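Local coordinates for protein lipase aflb (Neosartorya fumigata, PDB 6IDY) that probably hydrolyses ester bonds of lipids, as a fungal lipase with an alpha/beta-hydrolase fold and a bound calcium ion, at residues Lys160-Leu165 against Ser225-Leu230; Val253-Ala258 against Val375-His380; Ile259-His264 against Thr310-Ser315; Asp304-Pro309 against Val339-Asn344; Trp371-Asp376 against Gly384-Leu389. One frame throughout, in Å; residues are numbered along the deposited sequence.

Contact 1. Residues Lys160-Leu165 against Ser225-Leu230; sequences KKPVIL and SNVAVL
Pro162 and Val227 meet almost at a right angle across two neighbouring parallel strands, with Pro162 CB lying 3.8 Å from Val227 CG1. On the same face the extended chi2 of Ile164 (158°) carries its CD1 across toward the neighbouring strand, to 4.0 Å from Val227 CG2. Helix 205-223 packs on Pro162 and Val227, where compact apolar groups fit well. The other face holds Val163, Leu165, Ala228 and Leu230. Here Val163 CG2 rests 3.9 Å from Ala228 CB, while CG1 of the same valine leans toward the CB of Leu230. Leu165 CD2 approaches Leu230 CB obliquely, to 3.9 Å, beside the valine methyl. The small Ala228 lets Leu378 of helix 368-379 come close as well. Between the two faces runs a regular parallel ladder: Ala228 N bonds to Pro162 O, Ile164 N to Ala228 O (2.9 Å) and Leu230 N to Ile164 O. Pro162 offers no N-H and serves this pairing through its carbonyl. At the entrance of the strands Lys161 lays its CD 3.2 Å from Asn226 O and takes its amine on to a salt bridge with Asp254, which also accepts a hydrogen bond from Asn226 ND2. The chemistry therefore divides cleanly: backbone bonds set the register, aliphatic contacts seal both faces of this central part of the alpha/beta-hydrolase sheet, and charge is kept to its end.

Contact 2. Residues Val253-Ala258 against Val375-His380; sequences VDDFIA and VDALSH. With CA (calcium ion), chain D.
Asp255, on a sheet strand, and Ala377, near the end of a helix, are joined mainly through a calcium ion that both bind. Metal coordination comes first. With CG anti to its carbonyl carbon (chi1 -76°), Asp255 presents both carboxylate oxygens to the calcium, OD1 and OD2 each at 2.5 Å, while the backbone carbonyls approach closer: Ala377 O stands 2.2 Å and His380 O 2.3 Å from the metal. Two waters and the carbonyl of Gly382 bring the count to seven oxygens, a common number for calcium, which prefers such hard ligands. Asp255 OD2 and Ala377 O lie only 3.1 Å apart with no proton between them; the cation probably offsets their mutual repulsion.

Hydrogen bonds hold the surroundings of the metal. A metal-bound water donates to Asp254 O, so the residue before the metal-binding aspartate orients one of the ligands. His380 ND1 bonds to Asp376 O at 2.8 Å, in the ring plane and on a carbonyl lone pair, tying its side chain back to the helix while its own carbonyl faces the metal.

Apolar packing completes the contact. Ile257 sends CD1 to 4.0 Å from Leu378 CG, the two chains crossing nearly perpendicularly, and its CG1 lies against the methyl of Ala377, whose small size permits the close approach.

The helix runs nearly antiparallel to the strand (172°), with their axes 9.1 Å apart. Leu378 also touches Ala228 of strand 227-232 and Ala377 reaches Thr311 of strand 310-314, while Phe256 of strand 253-259 packs on helix 235-245.

Contact 3. Residues Ile259-His264 against Thr310-Ser315; sequences ISPDFH and TTTIYS
Ile259 and Ile313 form a parallel beta bridge where strand 253-259 of the alpha/beta-hydrolase sheet ends beside strand 310-314. The hydrogen bonding is brief. Ser260 N donates to Ile313 O at 2.8 Å, and then a left-handed backbone conformation at Ser260 (phi 46°) takes the chain away before the next bond of the ladder, from Ser315 N, can form. A water takes up Ser315 N instead and donates to Ser260 OG; the same hydroxyl also bonds to the carbonyl of His361.

Apolar contacts lie on both faces. The two isoleucines stand side by side and point the same way, with Ile259 CD1 ending 3.7 Å from Ile313 CD1. Ile313 continues to Ala370 and Leu373 of helix 368-379. Thr312 works in two directions: its hydroxyl is paired with Asn343 of the next strand, while its methyl, anti to the carbonyl carbon (chi1 to OG1 77°), is turned to the departing loop. Pro261 crosses it at about a right angle, CG to Thr312 CB 4.1 Å. Phe263 holds one face against Pro261 CB, 3.4 Å above the ring plane, and turns its edge to the threonine methyl, with Phe263 CE2 3.7 Å from Thr312 CG2.

Contact 4. Residues Asp304-Pro309 against Val339-Asn344; sequences DSAYVP and VGVSNN
Ala306 and Val341 touch where the loop entering strand 310-314 runs beside the start of 341-345, the outermost strand on this side of the alpha/beta-hydrolase sheet. The packing is tightest here: Ala306 CB lies 3.3 Å from Val341 CG2, closer than usual for two methyl groups, a fit that suits the small side chain of Ala306. Val339 meets the same methyl roughly at right angles to that direction. With its CG1 anti to the carbonyl carbon (chi1 -70°), CG2 is left between the backbone N and the carbonyl carbon and enters the bend of the loop, 3.8 Å from Ala306 CB and 3.5 Å from Val308 O. The other methyl, CG1, reaches Tyr307 O at 3.8 Å. Tyr307 and Val308 themselves start their side chains in the other direction and pack on helix 235-245.

The other side is more open to solvent: Val339, Gly340, Val341 and Pro309 remain partly exposed, and no conventional hydrogen bond joins the two segments. Polar ties come from around them instead: the Asp335 carboxylate accepts from the backbone N-H groups of Val339 and Gly340, and Arg337 donates to Ala306 O. Gly340 has a positive phi (96°), at which a CB would press on the preceding carbonyl oxygen; the lack of one lets the chain swing into the edge strand and pair with Thr310. Close points within this side come from the rigid Pro309, whose CG lies 3.4 Å from Val339 O. Its alpha carbon makes a further link, a CA-H...O contact in which Pro309 CA sits 3.3 Å from Gly340 O, with 154° at the hydrogen.

Contact 5. Residues Trp371-Asp376 against Gly384-Leu389; sequences WALAVD and GDPSRL
Gly384 draws the returning chain against the helix, its CA 4.9 Å from that of Leu373, and a short 3-10 turn at 386-388 then brings Leu389 back alongside Ala372. Glycine fits this pass, since a CB there would run into Leu373 O. The polar core is a side-on salt bridge: Arg388 NE meets Asp376 OD1 at 2.9 Å, nearly straight (172°) and on the syn lone pair, while Arg388 NH2 reaches Asp376 OD2 at 2.8 Å. The carboxylate and guanidinium planes are 27° apart, nearly coplanar. With CG trans to its backbone N (chi1 179°), Asp376 extends outward from the helix to meet this pair of donors. Asp385 N grips OD2 of Asp376 as well, at 2.7 Å and from the opposite face to NH2. Asp385 also forms an Asx turn, its OD1 accepting from Ser387 N at 3.1 Å and from the Ser387 hydroxyl, which shapes the start of the 3-10 turn; its CB lies over the centre of the guanidinium. Next to the salt bridge the leucines pack. Leu389 spreads CD1 over the methyl of Ala372 (CB at 3.8 Å) and CD2 toward Asp376 CB. Leu373 crosses Leu389 at about a right angle, and its CD2 rests 3.9 Å from Pro386 CD.

From the N terminus, contact 1 comes first, closing a loop of 59 residues between strands 161-166 and 227-232 before any other contact opens. Contact 2 then closes a much longer loop, from strand 253-259 to helix 368-379, and contacts 3 and 4 are both nested inside it. Those two cross each other, their segments alternating along the chain, and join strand 253-259 to strand 310-314 and the approach to 310-314 to strand 341-345. Contact 5 shares Val375 and Asp376 with contact 2 and folds the chain back just beyond the helix. Gly384 in this return hydrogen-bonds to Thr311 and Ser342, fastening the loop after the helix to strands 310-314 and 341-345.

Contact 1. Residues Lys160-Leu165 against Ser225-Leu230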
# COMPACT_ATOMS: atom_id res chain seq x y z
N LYS A 160 23.57 4.17 -1.30
CA LYS A 160 22.20 3.73 -1.55
C LYS A 160 21.29 4.41 -0.56
O LYS A 160 21.51 4.33 0.65
CB LYS A 160 22.07 2.20 -1.46
CG LYS A 160 23.04 1.43 -2.37
CD LYS A 160 22.49 0.09 -2.82
CE LYS A 160 22.74 -1.05 -1.86
NZ LYS A 160 22.25 -2.34 -2.41
N LYS A 161 20.29 5.13 -1.07
CA LYS A 161 19.33 5.86 -0.26
C LYS A 161 18.37 4.87 0.43
O LYS A 161 17.75 4.06 -0.25
CB LYS A 161 18.54 6.85 -1.14
CG LYS A 161 17.58 7.79 -0.40
CD LYS A 161 18.33 8.89 0.33
CE LYS A 161 17.58 10.18 0.31
NZ LYS A 161 17.94 11.01 -0.87
N PRO A 162 18.24 4.91 1.78
CA PRO A 162 17.27 4.02 2.44
C PRO A 162 15.84 4.36 2.02
O PRO A 162 15.48 5.54 1.97
CB PRO A 162 17.51 4.28 3.94
CG PRO A 162 18.88 4.94 4.01
CD PRO A 162 18.92 5.77 2.77
N VAL A 163 15.06 3.35 1.65
CA VAL A 163 13.67 3.53 1.20
C VAL A 163 12.75 2.70 2.09
O VAL A 163 12.88 1.47 2.16
CB VAL A 163 13.47 3.24 -0.32
CG1 VAL A 163 12.00 3.40 -0.73
CG2 VAL A 163 14.35 4.14 -1.18
N ILE A 164 11.83 3.38 2.79
CA ILE A 164 10.86 2.72 3.67
C ILE A 164 9.63 2.37 2.86
O ILE A 164 8.97 3.26 2.32
CB ILE A 164 10.52 3.59 4.91
CG1 ILE A 164 11.80 3.97 5.69
CG2 ILE A 164 9.51 2.85 5.82
CD1 ILE A 164 11.67 5.17 6.56
N LEU A 165 9.33 1.07 2.78
CA LEU A 165 8.16 0.55 2.07
C LEU A 165 7.01 0.43 3.05
O LEU A 165 7.07 -0.36 3.99
CB LEU A 165 8.47 -0.78 1.38
CG LEU A 165 9.69 -0.83 0.44
CD1 LEU A 165 9.90 -2.24 -0.07
CD2 LEU A 165 9.54 0.17 -0.73
N SER A 225 21.38 9.50 7.46
CA SER A 225 21.03 9.90 6.11
C SER A 225 19.57 10.26 6.03
O SER A 225 18.77 9.81 6.84
CB SER A 225 21.29 8.74 5.15
OG SER A 225 20.91 9.00 3.81
N ASN A 226 19.21 11.04 5.01
CA ASN A 226 17.82 11.31 4.72
C ASN A 226 17.30 10.06 4.02
O ASN A 226 18.10 9.23 3.55
CB ASN A 226 17.66 12.56 3.87
CG ASN A 226 17.65 13.84 4.68
OD1 ASN A 226 18.00 13.87 5.86
ND2 ASN A 226 17.24 14.93 4.06
N VAL A 227 15.99 9.87 4.01
CA VAL A 227 15.39 8.67 3.43
C VAL A 227 14.33 9.05 2.41
O VAL A 227 13.99 10.22 2.24
CB VAL A 227 14.79 7.75 4.54
CG1 VAL A 227 15.85 7.32 5.56
CG2 VAL A 227 13.59 8.40 5.24
N ALA A 228 13.78 8.02 1.78
CA ALA A 228 12.64 8.11 0.89
C ALA A 228 11.61 7.14 1.43
O ALA A 228 11.95 6.18 2.13
CB ALA A 228 13.04 7.73 -0.52
N VAL A 229 10.34 7.44 1.18
CA VAL A 229 9.22 6.59 1.58
C VAL A 229 8.46 6.22 0.31
O VAL A 229 8.15 7.10 -0.49
CB VAL A 229 8.28 7.29 2.61
CG1 VAL A 229 7.06 6.43 2.91
CG2 VAL A 229 9.02 7.66 3.91
N LEU A 230 8.17 4.93 0.13
CA LEU A 230 7.32 4.48 -0.96
C LEU A 230 6.14 3.79 -0.30
O LEU A 230 6.34 2.85 0.48
CB LEU A 230 8.04 3.56 -1.96
CG LEU A 230 7.28 3.30 -3.28
CD1 LEU A 230 8.24 3.15 -4.43
CD2 LEU A 230 6.39 2.06 -3.18

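Contact 2. Residues Val253-Ala258 against Val375-His380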
# COMPACT_ATOMS: atom_id res chain seq x y z
N VAL A 253 12.90 13.35 5.10
CA VAL A 253 12.29 12.64 3.97
C VAL A 253 12.47 13.46 2.70
O VAL A 253 11.89 14.55 2.60
CB VAL A 253 10.81 12.19 4.21
CG1 VAL A 253 10.21 11.55 2.95
CG2 VAL A 253 10.72 11.22 5.37
N ASP A 254 13.29 12.96 1.76
CA ASP A 254 13.56 13.65 0.49
C ASP A 254 12.51 13.36 -0.57
O ASP A 254 12.30 14.19 -1.45
CB ASP A 254 14.96 13.31 -0.04
CG ASP A 254 16.10 13.82 0.83
OD1 ASP A 254 15.88 14.78 1.60
OD2 ASP A 254 17.22 13.27 0.72
N ASP A 255 11.88 12.18 -0.51
CA ASP A 255 10.87 11.78 -1.48
C ASP A 255 9.82 10.92 -0.85
O ASP A 255 10.13 10.00 -0.09
CB ASP A 255 11.50 11.01 -2.66
CG ASP A 255 12.24 11.87 -3.66
OD1 ASP A 255 11.58 12.59 -4.44
OD2 ASP A 255 13.49 11.82 -3.68
N PHE A 256 8.56 11.20 -1.18
CA PHE A 256 7.41 10.41 -0.76
C PHE A 256 6.75 9.95 -2.06
O PHE A 256 6.17 10.77 -2.77
CB PHE A 256 6.48 11.24 0.17
CG PHE A 256 5.11 10.69 0.56
CD1 PHE A 256 4.81 9.34 0.42
CD2 PHE A 256 4.13 11.53 1.08
CE1 PHE A 256 3.55 8.84 0.76
CE2 PHE A 256 2.87 11.03 1.43
CZ PHE A 256 2.59 9.69 1.26
N ILE A 257 6.93 8.67 -2.41
CA ILE A 257 6.34 8.08 -3.62
C ILE A 257 5.09 7.34 -3.18
O ILE A 257 5.16 6.38 -2.41
CB ILE A 257 7.36 7.19 -4.40
CG1 ILE A 257 8.62 8.01 -4.80
CG2 ILE A 257 6.70 6.55 -5.65
CD1 ILE A 257 9.94 7.22 -4.81
N ALA A 258 3.93 7.82 -3.60
CA ALA A 258 2.65 7.26 -3.18
C ALA A 258 1.91 6.54 -4.30
O ALA A 258 1.43 7.17 -5.25
CB ALA A 258 1.80 8.36 -2.56
N VAL A 375 11.94 5.90 -9.99
CA VAL A 375 13.37 5.97 -10.33
C VAL A 375 13.75 7.43 -10.59
O VAL A 375 14.74 7.92 -10.03
CB VAL A 375 13.73 5.02 -11.50
CG1 VAL A 375 15.14 5.26 -12.03
CG2 VAL A 375 13.55 3.57 -11.10
N ASP A 376 12.95 8.14 -11.40
CA ASP A 376 13.17 9.55 -11.70
C ASP A 376 13.09 10.43 -10.44
O ASP A 376 13.92 11.34 -10.29
CB ASP A 376 12.21 10.03 -12.79
CG ASP A 376 12.37 11.49 -13.13
OD1 ASP A 376 13.26 11.82 -13.95
OD2 ASP A 376 11.64 12.31 -12.55
N ALA A 377 12.13 10.15 -9.53
CA ALA A 377 11.97 10.89 -8.26
C ALA A 377 13.20 10.75 -7.37
O ALA A 377 13.65 11.74 -6.79
CB ALA A 377 10.74 10.38 -7.52
N LEU A 378 13.73 9.52 -7.26
CA LEU A 378 14.89 9.21 -6.43
C LEU A 378 16.21 9.76 -6.98
O LEU A 378 17.14 9.96 -6.20
CB LEU A 378 14.99 7.70 -6.20
CG LEU A 378 13.86 7.08 -5.38
CD1 LEU A 378 13.85 5.58 -5.50
CD2 LEU A 378 13.94 7.50 -3.92
N SER A 379 16.29 10.02 -8.30
CA SER A 379 17.52 10.51 -8.94
C SER A 379 17.56 12.03 -9.14
O SER A 379 18.60 12.56 -9.54
CB SER A 379 17.75 9.78 -10.26
OG SER A 379 16.67 9.96 -11.15
N HIS A 380 16.47 12.74 -8.83
CA HIS A 380 16.41 14.19 -9.00
C HIS A 380 15.85 14.88 -7.77
O HIS A 380 15.02 14.31 -7.07
CB HIS A 380 15.50 14.55 -10.20
CG HIS A 380 15.99 14.04 -11.51
ND1 HIS A 380 15.67 12.77 -11.95
CD2 HIS A 380 16.76 14.64 -12.45
CE1 HIS A 380 16.26 12.64 -13.13
NE2 HIS A 380 16.93 13.74 -13.47
CA CA D . 13.60 13.51 -5.46
O HOH W 1 13.67 15.05 -3.62
O HOH W 2 15.81 13.09 -4.77

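Contact 3. Residues Ile259-His264 against Thr310-Ser315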
# COMPACT_ATOMS: atom_id res chain seq x y z
N ILE A 259 1.85 5.21 -4.19
CA ILE A 259 1.18 4.32 -5.15
C ILE A 259 -0.28 4.16 -4.71
O ILE A 259 -0.53 3.77 -3.57
CB ILE A 259 1.91 2.95 -5.27
CG1 ILE A 259 3.46 3.11 -5.43
CG2 ILE A 259 1.30 2.08 -6.37
CD1 ILE A 259 4.00 3.92 -6.70
N SER A 260 -1.22 4.49 -5.62
CA SER A 260 -2.68 4.44 -5.42
C SER A 260 -3.08 5.06 -4.07
O SER A 260 -3.76 4.39 -3.28
CB SER A 260 -3.18 2.99 -5.51
OG SER A 260 -2.89 2.43 -6.78
N PRO A 261 -2.62 6.29 -3.73
CA PRO A 261 -2.96 6.85 -2.42
C PRO A 261 -4.37 7.39 -2.34
O PRO A 261 -4.85 8.01 -3.29
CB PRO A 261 -1.92 7.94 -2.23
CG PRO A 261 -1.66 8.43 -3.62
CD PRO A 261 -1.81 7.25 -4.53
N ASP A 262 -5.03 7.18 -1.20
CA ASP A 262 -6.39 7.68 -1.00
C ASP A 262 -6.36 8.83 -0.00
O ASP A 262 -6.93 8.74 1.08
CB ASP A 262 -7.34 6.53 -0.61
CG ASP A 262 -7.02 5.81 0.68
OD1 ASP A 262 -5.82 5.59 0.96
OD2 ASP A 262 -7.97 5.45 1.40
N PHE A 263 -5.71 9.94 -0.39
CA PHE A 263 -5.56 11.14 0.46
C PHE A 263 -6.87 11.80 0.83
O PHE A 263 -6.89 12.60 1.76
CB PHE A 263 -4.58 12.16 -0.15
CG PHE A 263 -3.16 11.67 -0.29
CD1 PHE A 263 -2.43 11.29 0.83
CD2 PHE A 263 -2.54 11.62 -1.53
CE1 PHE A 263 -1.11 10.85 0.71
CE2 PHE A 263 -1.21 11.23 -1.65
CZ PHE A 263 -0.51 10.82 -0.53
N HIS A 264 -7.97 11.44 0.13
CA HIS A 264 -9.30 11.93 0.46
C HIS A 264 -10.22 10.73 0.73
O HIS A 264 -11.43 10.88 0.78
CB HIS A 264 -9.88 12.81 -0.67
CG HIS A 264 -10.85 13.86 -0.19
ND1 HIS A 264 -11.87 13.55 0.70
CD2 HIS A 264 -10.94 15.16 -0.51
CE1 HIS A 264 -12.52 14.68 0.91
NE2 HIS A 264 -11.99 15.68 0.21
N THR A 310 6.50 15.07 -3.17
CA THR A 310 5.60 13.91 -3.29
C THR A 310 5.27 13.58 -4.75
O THR A 310 4.91 14.47 -5.53
CB THR A 310 4.35 14.08 -2.42
OG1 THR A 310 4.76 14.38 -1.08
CG2 THR A 310 3.46 12.83 -2.40
N THR A 311 5.39 12.29 -5.10
CA THR A 311 5.09 11.74 -6.41
C THR A 311 3.90 10.78 -6.24
O THR A 311 4.07 9.68 -5.70
CB THR A 311 6.34 11.01 -6.96
OG1 THR A 311 7.46 11.90 -6.90
CG2 THR A 311 6.15 10.49 -8.39
N THR A 312 2.69 11.20 -6.65
CA THR A 312 1.48 10.36 -6.53
C THR A 312 1.26 9.66 -7.86
O THR A 312 1.46 10.28 -8.90
CB THR A 312 0.24 11.15 -6.04
OG1 THR A 312 -0.30 11.94 -7.10
CG2 THR A 312 0.53 12.01 -4.80
N ILE A 313 0.92 8.36 -7.83
CA ILE A 313 0.73 7.56 -9.04
C ILE A 313 -0.54 6.75 -8.86
O ILE A 313 -0.67 6.00 -7.89
CB ILE A 313 1.97 6.69 -9.42
CG1 ILE A 313 3.30 7.49 -9.28
CG2 ILE A 313 1.80 6.13 -10.84
CD1 ILE A 313 4.54 6.69 -9.05
N TYR A 314 -1.50 6.93 -9.78
CA TYR A 314 -2.82 6.32 -9.64
C TYR A 314 -3.49 6.02 -10.97
O TYR A 314 -3.13 6.61 -11.99
CB TYR A 314 -3.73 7.22 -8.77
CG TYR A 314 -3.85 8.64 -9.29
CD1 TYR A 314 -2.83 9.57 -9.09
CD2 TYR A 314 -5.01 9.06 -9.93
CE1 TYR A 314 -2.96 10.89 -9.54
CE2 TYR A 314 -5.15 10.38 -10.38
CZ TYR A 314 -4.12 11.28 -10.19
OH TYR A 314 -4.25 12.56 -10.66
N SER A 315 -4.52 5.16 -10.93
CA SER A 315 -5.22 4.67 -12.11
C SER A 315 -6.74 4.81 -12.04
O SER A 315 -7.33 4.59 -10.99
CB SER A 315 -4.86 3.20 -12.32
OG SER A 315 -5.56 2.58 -13.38
O HOH W 3 -4.80 3.84 -8.33

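Contact 4. Residues Asp304-Pro309 against Val339-Asn344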
# COMPACT_ATOMS: atom_id res chain seq x y z
N ASP A 304 -3.88 18.62 2.99
CA ASP A 304 -4.25 18.32 1.60
C ASP A 304 -3.15 18.78 0.62
O ASP A 304 -3.28 18.60 -0.59
CB ASP A 304 -5.63 18.93 1.27
CG ASP A 304 -5.75 20.43 1.45
OD1 ASP A 304 -4.89 21.03 2.15
OD2 ASP A 304 -6.72 21.02 0.91
N SER A 305 -2.05 19.36 1.16
CA SER A 305 -0.85 19.76 0.41
C SER A 305 0.30 18.87 0.87
O SER A 305 0.28 18.37 2.00
CB SER A 305 -0.50 21.23 0.65
OG SER A 305 -1.16 22.08 -0.26
N ALA A 306 1.31 18.68 0.01
CA ALA A 306 2.47 17.86 0.37
C ALA A 306 3.33 18.52 1.46
O ALA A 306 3.30 19.74 1.62
CB ALA A 306 3.31 17.57 -0.85
N TYR A 307 4.07 17.69 2.22
CA TYR A 307 4.98 18.14 3.28
C TYR A 307 6.42 18.04 2.83
O TYR A 307 7.29 18.70 3.39
CB TYR A 307 4.79 17.28 4.55
CG TYR A 307 3.51 17.63 5.27
CD1 TYR A 307 3.44 18.76 6.07
CD2 TYR A 307 2.34 16.90 5.05
CE1 TYR A 307 2.25 19.13 6.69
CE2 TYR A 307 1.14 17.27 5.66
CZ TYR A 307 1.10 18.40 6.46
OH TYR A 307 -0.08 18.78 7.05
N VAL A 308 6.68 17.15 1.87
CA VAL A 308 8.01 16.85 1.30
C VAL A 308 7.78 16.59 -0.21
O VAL A 308 6.62 16.38 -0.58
CB VAL A 308 8.65 15.60 2.01
CG1 VAL A 308 8.80 15.81 3.52
CG2 VAL A 308 7.88 14.31 1.73
N PRO A 309 8.82 16.55 -1.09
CA PRO A 309 8.55 16.24 -2.51
C PRO A 309 7.74 14.95 -2.66
O PRO A 309 8.20 13.88 -2.24
CB PRO A 309 9.96 16.11 -3.11
CG PRO A 309 10.80 17.02 -2.24
CD PRO A 309 10.26 16.78 -0.86
N VAL A 339 6.95 22.43 -2.07
CA VAL A 339 7.97 21.40 -1.85
C VAL A 339 8.19 20.55 -3.13
O VAL A 339 9.15 19.79 -3.21
CB VAL A 339 7.69 20.52 -0.60
CG1 VAL A 339 7.88 21.31 0.69
CG2 VAL A 339 6.30 19.88 -0.64
N GLY A 340 7.29 20.72 -4.10
CA GLY A 340 7.31 19.99 -5.36
C GLY A 340 6.38 18.79 -5.27
O GLY A 340 6.51 17.97 -4.36
N VAL A 341 5.42 18.73 -6.19
CA VAL A 341 4.42 17.65 -6.26
C VAL A 341 4.17 17.29 -7.71
O VAL A 341 4.05 18.17 -8.55
CB VAL A 341 3.07 18.02 -5.56
CG1 VAL A 341 2.01 16.92 -5.74
CG2 VAL A 341 3.26 18.31 -4.09
N SER A 342 4.05 15.99 -8.00
CA SER A 342 3.63 15.52 -9.30
C SER A 342 2.50 14.53 -9.05
O SER A 342 2.63 13.65 -8.21
CB SER A 342 4.78 14.91 -10.10
OG SER A 342 5.27 13.70 -9.56
N ASN A 343 1.35 14.77 -9.69
CA ASN A 343 0.16 13.92 -9.58
C ASN A 343 0.04 13.22 -10.90
O ASN A 343 -0.29 13.82 -11.92
CB ASN A 343 -1.07 14.74 -9.20
CG ASN A 343 -0.96 15.33 -7.82
OD1 ASN A 343 -0.88 14.62 -6.82
ND2 ASN A 343 -0.95 16.64 -7.73
N ASN A 344 0.41 11.94 -10.88
CA ASN A 344 0.57 11.14 -12.08
C ASN A 344 -0.54 10.12 -12.32
O ASN A 344 -0.54 9.03 -11.75
CB ASN A 344 1.96 10.48 -12.05
CG ASN A 344 3.07 11.50 -11.79
OD1 ASN A 344 3.51 12.22 -12.69
ND2 ASN A 344 3.51 11.59 -10.55

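Contact 5. Residues Trp371-Asp376 against Gly384-Leu389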
# COMPACT_ATOMS: atom_id res chain seq x y z
N TRP A 371 7.04 2.79 -11.89
CA TRP A 371 8.46 2.46 -11.67
C TRP A 371 9.40 3.52 -12.23
O TRP A 371 10.31 3.94 -11.52
CB TRP A 371 8.79 1.09 -12.26
CG TRP A 371 8.42 -0.02 -11.33
CD1 TRP A 371 7.16 -0.44 -11.00
CD2 TRP A 371 9.33 -0.81 -10.55
NE1 TRP A 371 7.23 -1.45 -10.07
CE2 TRP A 371 8.55 -1.71 -9.79
CE3 TRP A 371 10.73 -0.85 -10.43
CZ2 TRP A 371 9.13 -2.63 -8.91
CZ3 TRP A 371 11.30 -1.78 -9.57
CH2 TRP A 371 10.51 -2.65 -8.81
N ALA A 372 9.16 3.96 -13.48
CA ALA A 372 9.97 4.98 -14.13
C ALA A 372 9.89 6.31 -13.36
O ALA A 372 10.90 7.00 -13.22
CB ALA A 372 9.53 5.17 -15.58
N LEU A 373 8.71 6.63 -12.81
CA LEU A 373 8.52 7.84 -12.00
C LEU A 373 9.21 7.71 -10.65
O LEU A 373 9.78 8.70 -10.18
CB LEU A 373 7.03 8.17 -11.83
CG LEU A 373 6.33 8.76 -13.05
CD1 LEU A 373 4.85 8.57 -12.95
CD2 LEU A 373 6.72 10.24 -13.27
N ALA A 374 9.17 6.51 -10.04
CA ALA A 374 9.83 6.25 -8.76
C ALA A 374 11.35 6.44 -8.90
O ALA A 374 11.95 7.10 -8.07
CB ALA A 374 9.51 4.84 -8.28
N VAL A 375 11.94 5.90 -9.99
CA VAL A 375 13.37 5.97 -10.33
C VAL A 375 13.75 7.43 -10.59
O VAL A 375 14.74 7.92 -10.03
CB VAL A 375 13.73 5.02 -11.50
CG1 VAL A 375 15.14 5.26 -12.03
CG2 VAL A 375 13.55 3.57 -11.10
N ASP A 376 12.95 8.14 -11.40
CA ASP A 376 13.17 9.55 -11.70
C ASP A 376 13.09 10.43 -10.44
O ASP A 376 13.92 11.34 -10.29
CB ASP A 376 12.21 10.03 -12.79
CG ASP A 376 12.37 11.49 -13.13
OD1 ASP A 376 13.26 11.82 -13.95
OD2 ASP A 376 11.64 12.31 -12.55
N GLY A 384 9.05 13.02 -8.99
CA GLY A 384 9.17 12.38 -10.29
C GLY A 384 8.52 13.27 -11.33
O GLY A 384 7.52 13.92 -11.05
N ASP A 385 9.14 13.38 -12.51
CA ASP A 385 8.66 14.25 -13.58
C ASP A 385 8.50 13.46 -14.88
O ASP A 385 9.52 13.03 -15.44
CB ASP A 385 9.64 15.44 -13.76
CG ASP A 385 9.15 16.58 -14.64
OD1 ASP A 385 8.19 16.38 -15.42
OD2 ASP A 385 9.74 17.67 -14.56
N PRO A 386 7.25 13.29 -15.40
CA PRO A 386 7.08 12.53 -16.65
C PRO A 386 7.74 13.16 -17.88
O PRO A 386 8.05 12.45 -18.84
CB PRO A 386 5.56 12.41 -16.81
CG PRO A 386 4.99 13.48 -15.96
CD PRO A 386 5.95 13.73 -14.84
N SER A 387 8.00 14.49 -17.84
CA SER A 387 8.65 15.21 -18.94
C SER A 387 10.14 14.84 -19.09
O SER A 387 10.73 15.10 -20.14
CB SER A 387 8.47 16.72 -18.79
OG SER A 387 9.31 17.27 -17.79
N ARG A 388 10.75 14.22 -18.04
CA ARG A 388 12.15 13.77 -18.05
C ARG A 388 12.26 12.33 -18.53
O ARG A 388 13.36 11.81 -18.67
CB ARG A 388 12.77 13.90 -16.66
CG ARG A 388 13.15 15.32 -16.24
CD ARG A 388 14.08 15.31 -15.05
NE ARG A 388 13.46 14.73 -13.85
CZ ARG A 388 13.08 15.42 -12.78
NH1 ARG A 388 13.26 16.73 -12.74
NH2 ARG A 388 12.52 14.81 -11.75
N LEU A 389 11.12 11.67 -18.76
CA LEU A 389 11.09 10.28 -19.19
C LEU A 389 10.88 10.13 -20.69
O LEU A 389 10.24 10.98 -21.32
CB LEU A 389 9.97 9.50 -18.45
CG LEU A 389 10.01 9.46 -16.92
CD1 LEU A 389 8.75 8.80 -16.37
CD2 LEU A 389 11.24 8.73 -16.40